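Local coordinates for YlqD protein (Synechococcus sp. WH 8102, PDB 4DCI) that is of unknown function but belongs to the YlqD family and joins a long helical hairpin, probably a coiled coil, to a mixed four-stranded beta sheet, at residues Q43-L48 with E88-K93; V18-T23 with V112-L117; T8-K13 with C121-G126; I12-T17 with M133-V138. All blocks are in the same frame, centred on the assembly; numbering follows the deposited sequence.

Contact 1 of 4, residues Q43-L48 with E88-K93; sequences QQLAQL and ELEEQK
Lys93 carries its ammonium out beside Leu45, with NZ 4.1 Å from Leu45 CD1, and two carboxylates hold it there. Within its own turn NZ donates to Glu90 OE2 at 2.7 Å, met nearly along the C-O axis, and it also forms a salt bridge with Asp42 on the facing helix. This charged edge borders one layer of an antiparallel helical hairpin, part of the predicted coiled coil. Helices 24-60 and 69-104 run here at 167° with their axes 10.2 Å apart.

The interface itself is leucine on leucine. Leu45 and Leu89 slide past each other in opposite directions, Leu45 CD2 coming to 3.7 Å from Leu89 CB. Leu48 makes a looser contact, its CD2 lying 4.4 Å from Leu89 CD1, and it leans further onto Val82, Lys85 and Arg86 of helix 69-104.

Glu90 enters from the flank: CG stands anti to the backbone N (chi1 -151°), and a bend at chi2 swings the carboxylate over the end of Leu45, with OE1 3.6 Å from Leu45 CD1. On the exposed Gln44 side, the Gln44 side chain crosses that of Leu89 at about a right angle, with Gln44 OE1 3.8 Å from Leu89 CD2.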
loop_
_atom_site.group_PDB
_atom_site.type_symbol
_atom_site.label_atom_id
_atom_site.label_comp_id
_atom_site.label_asym_id
_atom_site.label_seq_id
_atom_site.Cartn_x
_atom_site.Cartn_y
_atom_site.Cartn_z
ATOM N N GLN B 43 -9.901 12.174 -21.558
ATOM C CA GLN B 43 -8.898 11.512 -22.382
ATOM C C GLN B 43 -8.777 10.044 -22.024
ATOM O O GLN B 43 -8.711 9.192 -22.903
ATOM C CB GLN B 43 -7.542 12.197 -22.254
ATOM C CG GLN B 43 -6.603 11.900 -23.412
ATOM C CD GLN B 43 -5.221 12.487 -23.205
ATOM O OE1 GLN B 43 -5.029 13.398 -22.395
ATOM N NE2 GLN B 43 -4.245 11.965 -23.939
ATOM N N GLN B 44 -8.760 9.747 -20.733
ATOM C CA GLN B 44 -8.703 8.360 -20.299
ATOM C C GLN B 44 -9.904 7.556 -20.780
ATOM O O GLN B 44 -9.737 6.459 -21.324
ATOM C CB GLN B 44 -8.557 8.273 -18.788
ATOM C CG GLN B 44 -7.116 8.351 -18.336
ATOM C CD GLN B 44 -6.996 8.273 -16.838
ATOM O OE1 GLN B 44 -7.422 9.180 -16.123
ATOM N NE2 GLN B 44 -6.420 7.182 -16.347
ATOM N N LEU B 45 -11.100 8.117 -20.599
ATOM C CA LEU B 45 -12.334 7.493 -21.068
ATOM C C LEU B 45 -12.257 7.129 -22.534
ATOM O O LEU B 45 -12.699 6.057 -22.931
ATOM C CB LEU B 45 -13.521 8.415 -20.860
ATOM C CG LEU B 45 -14.098 8.474 -19.455
ATOM C CD1 LEU B 45 -15.060 9.646 -19.369
ATOM C CD2 LEU B 45 -14.800 7.175 -19.103
ATOM N N ALA B 46 -11.694 8.024 -23.337
ATOM C CA ALA B 46 -11.506 7.759 -24.757
ATOM C C ALA B 46 -10.500 6.642 -25.014
ATOM O O ALA B 46 -10.645 5.884 -25.973
ATOM C CB ALA B 46 -11.090 9.026 -25.485
ATOM N N GLN B 47 -9.477 6.547 -24.168
ATOM C CA GLN B 47 -8.460 5.520 -24.339
ATOM C C GLN B 47 -8.985 4.179 -23.863
ATOM O O GLN B 47 -8.735 3.156 -24.493
ATOM C CB GLN B 47 -7.161 5.912 -23.632
ATOM C CG GLN B 47 -6.253 6.781 -24.497
ATOM C CD GLN B 47 -5.371 7.719 -23.688
ATOM O OE1 GLN B 47 -4.812 7.338 -22.659
ATOM N NE2 GLN B 47 -5.239 8.955 -24.159
ATOM N N LEU B 48 -9.747 4.199 -22.772
ATOM C CA LEU B 48 -10.404 3.007 -22.245
ATOM C C LEU B 48 -11.295 2.315 -23.279
ATOM O O LEU B 48 -11.314 1.091 -23.367
ATOM C CB LEU B 48 -11.226 3.363 -21.004
ATOM C CG LEU B 48 -12.045 2.254 -20.339
ATOM C CD1 LEU B 48 -11.136 1.183 -19.766
ATOM C CD2 LEU B 48 -12.949 2.817 -19.254
ATOM N N GLU B 88 -16.801 4.762 -13.371
ATOM C CA GLU B 88 -16.021 5.326 -12.283
ATOM C C GLU B 88 -15.387 6.654 -12.688
ATOM O O GLU B 88 -15.511 7.653 -11.971
ATOM C CB GLU B 88 -14.944 4.323 -11.898
ATOM C CG GLU B 88 -14.176 4.629 -10.630
ATOM C CD GLU B 88 -13.214 3.509 -10.288
ATOM O OE1 GLU B 88 -12.697 2.855 -11.226
ATOM O OE2 GLU B 88 -12.980 3.273 -9.081
ATOM N N LEU B 89 -14.702 6.655 -13.832
ATOM C CA LEU B 89 -14.112 7.873 -14.375
ATOM C C LEU B 89 -15.198 8.912 -14.612
ATOM O O LEU B 89 -15.041 10.086 -14.271
ATOM C CB LEU B 89 -13.352 7.586 -15.673
ATOM C CG LEU B 89 -11.983 6.914 -15.531
ATOM C CD1 LEU B 89 -11.591 6.187 -16.805
ATOM C CD2 LEU B 89 -10.914 7.925 -15.160
ATOM N N GLU B 90 -16.319 8.463 -15.168
ATOM C CA GLU B 90 -17.453 9.336 -15.414
ATOM C C GLU B 90 -17.922 10.010 -14.119
ATOM O O GLU B 90 -18.472 11.104 -14.159
ATOM C CB GLU B 90 -18.593 8.564 -16.091
ATOM C CG GLU B 90 -19.487 9.412 -16.992
ATOM C CD GLU B 90 -18.787 9.896 -18.259
ATOM O OE1 GLU B 90 -18.614 9.091 -19.206
ATOM O OE2 GLU B 90 -18.423 11.091 -18.315
ATOM N N GLU B 91 -17.679 9.377 -12.973
ATOM C CA GLU B 91 -18.047 10.000 -11.704
ATOM C C GLU B 91 -17.011 10.980 -11.161
ATOM O O GLU B 91 -17.371 11.968 -10.516
ATOM C CB GLU B 91 -18.393 8.967 -10.640
ATOM C CG GLU B 91 -19.395 9.512 -9.639
ATOM C CD GLU B 91 -19.260 8.898 -8.267
ATOM O OE1 GLU B 91 -19.141 7.654 -8.173
ATOM O OE2 GLU B 91 -19.285 9.672 -7.284
ATOM N N GLN B 92 -15.732 10.706 -11.394
ATOM C CA GLN B 92 -14.688 11.650 -11.012
ATOM C C GLN B 92 -14.966 12.960 -11.743
ATOM O O GLN B 92 -15.034 14.027 -11.129
ATOM C CB GLN B 92 -13.297 11.101 -11.355
ATOM C CG GLN B 92 -12.921 9.828 -10.594
ATOM C CD GLN B 92 -11.578 9.220 -11.009
ATOM O OE1 GLN B 92 -10.641 9.932 -11.388
ATOM N NE2 GLN B 92 -11.478 7.893 -10.922
ATOM N N LYS B 93 -15.176 12.841 -13.053
ATOM C CA LYS B 93 -15.445 13.958 -13.949
ATOM C C LYS B 93 -16.633 14.778 -13.474
ATOM O O LYS B 93 -16.596 16.012 -13.493
ATOM C CB LYS B 93 -15.732 13.410 -15.342
ATOM C CG LYS B 93 -15.285 14.284 -16.497
ATOM C CD LYS B 93 -15.550 13.595 -17.826
ATOM C CE LYS B 93 -16.932 13.926 -18.367
ATOM N NZ LYS B 93 -17.211 13.178 -19.627
#

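Contact 2 of 4, residues V18-T23 with V112-L117; sequences VRAVVT and VEQGQL
Val18 and Leu117 make the close apolar contact at one end of this antiparallel beta ladder, with Val18 CG2 3.7 Å from Leu117 CD1. Val22 and Val112 do the same at the other end, where Val22 CG2 lies 3.6 Å from Val112 CG2. Both ends have further cover: Leu129 of the second subunit packs on Val18 and Met133 of that subunit on Leu117, while Leu106 lies against both Val22 and Val112.

Between them the backbone is well tied at Ala20 and Val112, a hydrogen-bonded pair: Ala20 N gives to Val112 O at 2.7 Å and Val112 N returns to Ala20 O at 2.9 Å. The ladder then breaks step in a beta bulge. Gln114 and Gly115 together stand opposite Val18, whose N donates almost straight (172°) to Gly115 O, whereas the bond from Gln114 N to Val18 O is bent and weak. Gly115 has positive phi (75°), a backbone shape that glycine adopts readily.

The loose side is polar. Glu113, bent at chi2, brings its carboxylate to the edge of the Arg19 guanidinium with the two planes only 10° apart, but the charges stop short of a salt bridge. Arg19 NE and Glu113 OE1 remain 4.0 Å from each other, near the guanidinium plane.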
loop_
_atom_site.group_PDB
_atom_site.type_symbol
_atom_site.label_atom_id
_atom_site.label_comp_id
_atom_site.label_asym_id
_atom_site.label_seq_id
_atom_site.Cartn_x
_atom_site.Cartn_y
_atom_site.Cartn_z
ATOM N N VAL B 18 -5.940 23.329 5.670
ATOM C CA VAL B 18 -5.521 24.545 4.992
ATOM C C VAL B 18 -6.750 25.182 4.356
ATOM O O VAL B 18 -7.434 24.553 3.549
ATOM C CB VAL B 18 -4.455 24.258 3.912
ATOM C CG1 VAL B 18 -3.738 25.538 3.507
ATOM C CG2 VAL B 18 -3.447 23.248 4.425
ATOM N N ARG B 19 -7.047 26.416 4.746
ATOM C CA ARG B 19 -8.092 27.198 4.086
ATOM C C ARG B 19 -7.440 28.324 3.275
ATOM O O ARG B 19 -6.444 28.896 3.709
ATOM C CB ARG B 19 -9.068 27.776 5.117
ATOM C CG ARG B 19 -9.885 26.731 5.859
ATOM C CD ARG B 19 -10.629 27.328 7.042
ATOM N NE ARG B 19 -11.059 26.282 7.970
ATOM C CZ ARG B 19 -11.322 26.465 9.266
ATOM N NH1 ARG B 19 -11.199 27.664 9.829
ATOM N NH2 ARG B 19 -11.697 25.436 10.014
ATOM N N ALA B 20 -7.986 28.640 2.102
ATOM C CA ALA B 20 -7.441 29.730 1.279
ATOM C C ALA B 20 -8.377 30.918 1.190
ATOM O O ALA B 20 -9.596 30.769 1.056
ATOM C CB ALA B 20 -7.088 29.244 -0.118
ATOM N N VAL B 21 -7.793 32.103 1.281
ATOM C CA VAL B 21 -8.511 33.334 0.999
ATOM C C VAL B 21 -8.630 33.418 -0.519
ATOM O O VAL B 21 -7.643 33.193 -1.240
ATOM C CB VAL B 21 -7.766 34.570 1.549
ATOM C CG1 VAL B 21 -8.537 35.847 1.255
ATOM C CG2 VAL B 21 -7.562 34.452 3.046
ATOM N N VAL B 22 -9.831 33.713 -1.011
ATOM C CA VAL B 22 -10.014 33.815 -2.457
ATOM C C VAL B 22 -9.343 35.078 -3.015
ATOM O O VAL B 22 -9.732 36.212 -2.696
ATOM C CB VAL B 22 -11.491 33.718 -2.898
ATOM C CG1 VAL B 22 -11.581 33.785 -4.420
ATOM C CG2 VAL B 22 -12.122 32.424 -2.403
ATOM N N THR B 23 -8.307 34.849 -3.819
ATOM C CA THR B 23 -7.608 35.901 -4.543
ATOM C C THR B 23 -7.695 35.559 -6.016
ATOM O O THR B 23 -7.971 34.410 -6.366
ATOM C CB THR B 23 -6.112 35.969 -4.187
ATOM O OG1 THR B 23 -5.437 34.819 -4.713
ATOM C CG2 THR B 23 -5.896 36.064 -2.684
ATOM N N VAL B 112 -12.040 29.394 1.653
ATOM C CA VAL B 112 -12.353 28.054 1.158
ATOM C C VAL B 112 -11.442 26.973 1.732
ATOM O O VAL B 112 -10.257 27.203 1.969
ATOM C CB VAL B 112 -12.245 27.992 -0.379
ATOM C CG1 VAL B 112 -12.897 26.728 -0.917
ATOM C CG2 VAL B 112 -12.908 29.195 -0.998
ATOM N N GLU B 113 -12.012 25.788 1.935
ATOM C CA GLU B 113 -11.239 24.585 2.205
ATOM C C GLU B 113 -10.243 24.334 1.080
ATOM O O GLU B 113 -10.533 24.619 -0.084
ATOM C CB GLU B 113 -12.178 23.394 2.290
ATOM C CG GLU B 113 -11.660 22.280 3.169
ATOM C CD GLU B 113 -12.001 22.502 4.626
ATOM O OE1 GLU B 113 -12.073 23.677 5.069
ATOM O OE2 GLU B 113 -12.205 21.489 5.327
ATOM N N GLN B 114 -9.078 23.794 1.425
ATOM C CA GLN B 114 -8.051 23.492 0.433
ATOM C C GLN B 114 -7.083 22.459 0.993
ATOM O O GLN B 114 -5.894 22.739 1.172
ATOM C CB GLN B 114 -7.295 24.766 0.027
ATOM C CG GLN B 114 -6.549 24.685 -1.303
ATOM C CD GLN B 114 -5.201 25.417 -1.294
ATOM O OE1 GLN B 114 -5.116 26.607 -0.972
ATOM N NE2 GLN B 114 -4.139 24.703 -1.660
ATOM N N GLY B 115 -7.593 21.268 1.297
ATOM C CA GLY B 115 -6.739 20.152 1.708
ATOM C C GLY B 115 -6.167 20.184 3.117
ATOM O O GLY B 115 -6.498 21.062 3.919
ATOM N N GLN B 116 -5.289 19.216 3.393
ATOM C CA GLN B 116 -4.778 18.914 4.733
ATOM C C GLN B 116 -3.262 18.784 4.746
ATOM O O GLN B 116 -2.662 18.421 3.743
ATOM C CB GLN B 116 -5.334 17.574 5.194
ATOM C CG GLN B 116 -6.814 17.383 4.946
ATOM C CD GLN B 116 -7.635 17.775 6.146
ATOM O OE1 GLN B 116 -7.398 17.281 7.249
ATOM N NE2 GLN B 116 -8.612 18.658 5.943
ATOM N N LEU B 117 -2.646 19.043 5.895
ATOM C CA LEU B 117 -1.222 18.785 6.082
ATOM C C LEU B 117 -0.993 17.952 7.321
ATOM O O LEU B 117 -1.644 18.175 8.344
ATOM C CB LEU B 117 -0.470 20.090 6.237
ATOM C CG LEU B 117 -0.428 20.951 4.990
ATOM C CD1 LEU B 117 -0.014 22.357 5.376
ATOM C CD2 LEU B 117 0.531 20.354 3.974
#

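Contact 3 of 4, residues T8-K13 with C121-G126; sequences TILTIK and CEIKVG
Ile12 and Ile123 cross at about a right angle on the apolar face of this antiparallel beta ladder, which joins the start of strand 10-21 to the end of strand 111-123. Both put CG1 between the backbone N and the carbonyl carbon (chi1 59° for Ile12, 53° for Ile123). Each CG2 therefore stands beside its own backbone N, and the two chains interlock: Ile12 CG2 rests 3.8 Å from Ile123 CD1, and Ile12 CD1 4.0 Å from Ile123 CG2. Cys121, the residue paired with Ile12 and two before Ile123 on the same face, turns its SG to 4.1 Å from Ile12 CG1. Leu129 of helix 129-132 covers both isoleucines, and Leu117 of the third subunit packs on Ile12. Replacing Ile12 with alanine would probably open a gap between Ile123 and Cys121 and leave that Leu117 without its seat.

Below these side chains, Leu10 with Ile123 and Ile12 with Cys121 are hydrogen-bonded pairs. The other face is more polar. Thr11 and Glu122 lie side by side, pointing the same way, and Glu122 OE1 comes 3.5 Å from Ile9 CG2, while Thr11 OG1 bonds Ser120 of the third subunit. Past the ladder the strands part, and a water bridges the gap, donating to Thr8 O at 2.8 Å and accepting from Val125 N at 2.6 Å.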
loop_
_atom_site.group_PDB
_atom_site.type_symbol
_atom_site.label_atom_id
_atom_site.label_comp_id
_atom_site.label_asym_id
_atom_site.label_seq_id
_atom_site.Cartn_x
_atom_site.Cartn_y
_atom_site.Cartn_z
ATOM N N THR B 8 2.401 13.721 32.519
ATOM C CA THR B 8 2.856 13.075 31.292
ATOM C C THR B 8 2.286 13.765 30.057
ATOM O O THR B 8 1.070 13.871 29.903
ATOM C CB THR B 8 2.474 11.584 31.292
ATOM O OG1 THR B 8 2.883 11.002 32.534
ATOM C CG2 THR B 8 3.143 10.843 30.128
ATOM N N ILE B 9 3.184 14.239 29.194
ATOM C CA ILE B 9 2.810 14.894 27.943
ATOM C C ILE B 9 3.196 14.010 26.751
ATOM O O ILE B 9 4.371 13.709 26.531
ATOM C CB ILE B 9 3.446 16.304 27.836
ATOM C CG1 ILE B 9 2.826 17.240 28.878
ATOM C CG2 ILE B 9 3.272 16.888 26.435
ATOM C CD1 ILE B 9 3.567 18.543 29.071
ATOM N N LEU B 10 2.194 13.587 25.993
ATOM C CA LEU B 10 2.422 12.756 24.818
ATOM C C LEU B 10 2.335 13.600 23.558
ATOM O O LEU B 10 1.574 14.571 23.504
ATOM C CB LEU B 10 1.402 11.615 24.765
ATOM C CG LEU B 10 1.451 10.602 25.918
ATOM C CD1 LEU B 10 0.216 9.715 25.925
ATOM C CD2 LEU B 10 2.719 9.761 25.861
ATOM N N THR B 11 3.118 13.230 22.551
ATOM C CA THR B 11 3.064 13.905 21.262
ATOM C C THR B 11 2.466 12.949 20.247
ATOM O O THR B 11 3.008 11.871 20.009
ATOM C CB THR B 11 4.456 14.350 20.782
ATOM O OG1 THR B 11 5.257 13.191 20.546
ATOM C CG2 THR B 11 5.151 15.228 21.829
ATOM N N ILE B 12 1.332 13.334 19.673
ATOM C CA ILE B 12 0.645 12.509 18.686
ATOM C C ILE B 12 0.710 13.193 17.339
ATOM O O ILE B 12 1.154 14.329 17.245
ATOM C CB ILE B 12 -0.840 12.276 19.037
ATOM C CG1 ILE B 12 -1.585 13.614 19.144
ATOM C CG2 ILE B 12 -0.966 11.453 20.308
ATOM C CD1 ILE B 12 -3.093 13.491 19.145
ATOM N N LYS B 13 0.236 12.496 16.311
ATOM C CA LYS B 13 0.155 13.021 14.968
ATOM C C LYS B 13 -1.286 13.442 14.645
ATOM O O LYS B 13 -2.226 12.719 14.953
ATOM C CB LYS B 13 0.649 11.949 14.015
ATOM C CG LYS B 13 0.237 12.151 12.574
ATOM C CD LYS B 13 0.404 10.861 11.798
ATOM C CE LYS B 13 -0.330 10.907 10.476
ATOM N NZ LYS B 13 -0.155 9.589 9.813
ATOM N N CYS B 121 1.320 17.350 17.675
ATOM C CA CYS B 121 0.998 18.199 18.826
ATOM C C CYS B 121 1.003 17.405 20.139
ATOM O O CYS B 121 1.088 16.172 20.140
ATOM C CB CYS B 121 -0.365 18.863 18.652
ATOM S SG CYS B 121 -1.714 17.687 18.825
ATOM N N GLU B 122 0.891 18.123 21.251
ATOM C CA GLU B 122 0.992 17.521 22.564
ATOM C C GLU B 122 -0.375 17.408 23.212
ATOM O O GLU B 122 -1.222 18.278 23.061
ATOM C CB GLU B 122 1.924 18.338 23.442
ATOM C CG GLU B 122 3.018 19.034 22.652
ATOM C CD GLU B 122 4.291 19.212 23.441
ATOM O OE1 GLU B 122 4.214 19.678 24.600
ATOM O OE2 GLU B 122 5.367 18.883 22.887
ATOM N N ILE B 123 -0.581 16.307 23.918
ATOM C CA ILE B 123 -1.824 16.051 24.614
ATOM C C ILE B 123 -1.519 15.615 26.032
ATOM O O ILE B 123 -0.511 14.954 26.283
ATOM C CB ILE B 123 -2.631 14.945 23.933
ATOM C CG1 ILE B 123 -1.755 13.692 23.741
ATOM C CG2 ILE B 123 -3.177 15.455 22.616
ATOM C CD1 ILE B 123 -2.513 12.381 23.631
ATOM N N LYS B 124 -2.396 15.987 26.957
ATOM C CA LYS B 124 -2.270 15.583 28.350
ATOM C C LYS B 124 -3.654 15.330 28.897
ATOM O O LYS B 124 -4.636 15.728 28.290
ATOM C CB LYS B 124 -1.542 16.655 29.166
ATOM C CG LYS B 124 -2.184 18.033 29.123
ATOM C CD LYS B 124 -1.171 19.137 29.402
ATOM C CE LYS B 124 -1.808 20.514 29.247
ATOM N NZ LYS B 124 -2.326 20.778 27.875
ATOM N N VAL B 125 -3.724 14.654 30.037
ATOM C CA VAL B 125 -4.986 14.355 30.688
ATOM C C VAL B 125 -5.822 15.615 30.775
ATOM O O VAL B 125 -5.320 16.668 31.146
ATOM C CB VAL B 125 -4.758 13.800 32.099
ATOM C CG1 VAL B 125 -6.070 13.697 32.854
ATOM C CG2 VAL B 125 -4.095 12.438 32.023
ATOM N N GLY B 126 -7.091 15.516 30.410
ATOM C CA GLY B 126 -7.964 16.672 30.459
ATOM C C GLY B 126 -8.158 17.308 29.102
ATOM O O GLY B 126 -9.212 17.897 28.837
HETATM O O HOH W 1 -1.439 14.007 31.159
#

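Contact 4 of 4, residues I12-T17 with M133-V138; sequences IKRPIT and MQVAIV
Met133, present as selenomethionine, lies against strand 10-21, ahead of the parallel bridge between Thr17 and Ala136 of strand 136-140. Its chain bends at chi2 (-76°) and again at chi3 (-82°), which folds it back over the strand: SE sits 4.1 Å from Arg14 CB, and CE 4.2 Å from Pro15 CD.

Val135 is the next to be deeply covered. Its CB lies over one face of the Arg14 guanidinium, while NH1 of that group is hydrogen-bonded to the carbonyl of Lys132. From the strand, Ile16 runs side by side with Val135, pointing the same way, and Ile16 CD1 comes 3.8 Å from Val135 CB. The Ile16 and Ile137 side chains cross at about a right angle, with Ile16 CG2 4.0 Å from Ile137 CG2. An alanine at Ile16 would probably leave Val135 and Ile137 without the branches that pack against them.

Thr17 N donates to Val135 O at 3.1 Å, nearly straight at 174°, and Thr17 O accepts from Ile137 N at 2.8 Å; Thr17 CB meets Ala136 CB at 3.7 Å.

Leu10 of the second subunit packs on Arg14, Val135 and Ile137. The buried Arg14 guanidinium therefore has apolar groups against it, and the bond from NH1 to Lys132 O, with a weak one from NE to Ser119 OG, would probably offset part of the cost of burying its charge.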
loop_
_atom_site.group_PDB
_atom_site.type_symbol
_atom_site.label_atom_id
_atom_site.label_comp_id
_atom_site.label_asym_id
_atom_site.label_seq_id
_atom_site.Cartn_x
_atom_site.Cartn_y
_atom_site.Cartn_z
ATOM N N ILE B 12 1.332 13.334 19.673
ATOM C CA ILE B 12 0.645 12.509 18.686
ATOM C C ILE B 12 0.710 13.193 17.339
ATOM O O ILE B 12 1.154 14.329 17.245
ATOM C CB ILE B 12 -0.840 12.276 19.037
ATOM C CG1 ILE B 12 -1.585 13.614 19.144
ATOM C CG2 ILE B 12 -0.966 11.453 20.308
ATOM C CD1 ILE B 12 -3.093 13.491 19.145
ATOM N N LYS B 13 0.236 12.496 16.311
ATOM C CA LYS B 13 0.155 13.021 14.968
ATOM C C LYS B 13 -1.286 13.442 14.645
ATOM O O LYS B 13 -2.226 12.719 14.953
ATOM C CB LYS B 13 0.649 11.949 14.015
ATOM C CG LYS B 13 0.237 12.151 12.574
ATOM C CD LYS B 13 0.404 10.861 11.798
ATOM C CE LYS B 13 -0.330 10.907 10.476
ATOM N NZ LYS B 13 -0.155 9.589 9.813
ATOM N N ARG B 14 -1.456 14.605 14.023
ATOM C CA ARG B 14 -2.792 15.148 13.729
ATOM C C ARG B 14 -2.795 15.918 12.411
ATOM O O ARG B 14 -1.802 16.545 12.052
ATOM C CB ARG B 14 -3.211 16.137 14.814
ATOM C CG ARG B 14 -2.458 17.443 14.633
ATOM C CD ARG B 14 -3.061 18.622 15.332
ATOM N NE ARG B 14 -2.034 19.640 15.458
ATOM C CZ ARG B 14 -2.131 20.710 16.230
ATOM N NH1 ARG B 14 -3.220 20.919 16.960
ATOM N NH2 ARG B 14 -1.129 21.570 16.272
ATOM N N PRO B 15 -3.940 15.939 11.716
ATOM C CA PRO B 15 -4.009 16.691 10.475
ATOM C C PRO B 15 -4.208 18.193 10.728
ATOM O O PRO B 15 -4.773 18.580 11.753
ATOM C CB PRO B 15 -5.249 16.104 9.822
ATOM C CG PRO B 15 -6.155 15.802 10.977
ATOM C CD PRO B 15 -5.265 15.427 12.120
ATOM N N ILE B 16 -3.735 19.022 9.805
ATOM C CA ILE B 16 -4.021 20.456 9.818
ATOM C C ILE B 16 -4.815 20.785 8.560
ATOM O O ILE B 16 -4.510 20.289 7.474
ATOM C CB ILE B 16 -2.731 21.313 9.872
ATOM C CG1 ILE B 16 -1.987 21.110 11.192
ATOM C CG2 ILE B 16 -3.022 22.796 9.714
ATOM C CD1 ILE B 16 -2.849 21.210 12.435
ATOM N N THR B 17 -5.845 21.608 8.706
ATOM C CA THR B 17 -6.645 22.006 7.564
ATOM C C THR B 17 -6.103 23.300 6.983
ATOM O O THR B 17 -5.819 24.246 7.711
ATOM C CB THR B 17 -8.120 22.160 7.957
ATOM O OG1 THR B 17 -8.621 20.888 8.383
ATOM C CG2 THR B 17 -8.952 22.669 6.784
HETATM N N MSE B 133 -7.653 17.662 16.839
HETATM C CA MSE B 133 -7.674 17.259 15.430
HETATM C C MSE B 133 -8.355 18.311 14.539
HETATM O O MSE B 133 -8.731 18.017 13.404
HETATM C CB MSE B 133 -8.402 15.914 15.259
HETATM C CG MSE B 133 -8.122 14.882 16.335
HETATM SE SE MSE B 133 -6.384 14.012 16.171
HETATM C CE MSE B 133 -6.895 12.687 14.835
ATOM N N GLN B 134 -8.525 19.531 15.038
ATOM C CA GLN B 134 -9.381 20.476 14.337
ATOM C C GLN B 134 -8.768 21.846 14.125
ATOM O O GLN B 134 -9.482 22.834 13.907
ATOM C CB GLN B 134 -10.730 20.595 15.046
ATOM C CG GLN B 134 -11.463 19.272 15.116
ATOM C CD GLN B 134 -12.937 19.414 15.423
ATOM O OE1 GLN B 134 -13.340 20.150 16.329
ATOM N NE2 GLN B 134 -13.753 18.688 14.674
ATOM N N VAL B 135 -7.446 21.912 14.179
ATOM C CA VAL B 135 -6.760 23.156 13.887
ATOM C C VAL B 135 -6.722 23.417 12.372
ATOM O O VAL B 135 -6.506 22.499 11.575
ATOM C CB VAL B 135 -5.356 23.147 14.504
ATOM C CG1 VAL B 135 -4.526 24.308 13.995
ATOM C CG2 VAL B 135 -5.464 23.215 16.018
ATOM N N ALA B 136 -6.967 24.665 11.981
ATOM C CA ALA B 136 -6.847 25.073 10.576
ATOM C C ALA B 136 -6.010 26.336 10.434
ATOM O O ALA B 136 -5.960 27.150 11.352
ATOM C CB ALA B 136 -8.216 25.279 9.953
ATOM N N ILE B 137 -5.344 26.483 9.290
ATOM C CA ILE B 137 -4.623 27.711 8.969
ATOM C C ILE B 137 -5.231 28.381 7.737
ATOM O O ILE B 137 -5.747 27.707 6.838
ATOM C CB ILE B 137 -3.124 27.453 8.754
ATOM C CG1 ILE B 137 -2.893 26.580 7.524
ATOM C CG2 ILE B 137 -2.536 26.774 9.971
ATOM C CD1 ILE B 137 -1.435 26.303 7.236
ATOM N N VAL B 138 -5.180 29.710 7.711
ATOM C CA VAL B 138 -5.732 30.491 6.606
ATOM C C VAL B 138 -4.599 31.092 5.781
ATOM O O VAL B 138 -3.768 31.838 6.305
ATOM C CB VAL B 138 -6.672 31.601 7.111
ATOM C CG1 VAL B 138 -7.185 32.434 5.954
ATOM C CG2 VAL B 138 -7.842 30.998 7.878
#

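How the contacts relate
From the N terminus, strand 10-21 supplies one side of contacts 3, 4 and 2 in turn. The chain then goes out along helix 24-60 and back along helix 69-104, and contact 1 closes this innermost loop within the hairpin. Strand 111-123 returns beside strand 10-21: contact 2 closes a wider loop at the hairpin end, and contact 3 a wider one still at the far end. Contact 4 brings in strand 136-140 on the other edge of strand 10-21, closing the longest loop; it starts from the same part of that strand as contact 3, sharing Ile12 and Lys13, and encloses contacts 1 and 2. Contacts 2 and 4 meet where Arg19 faces Ile137.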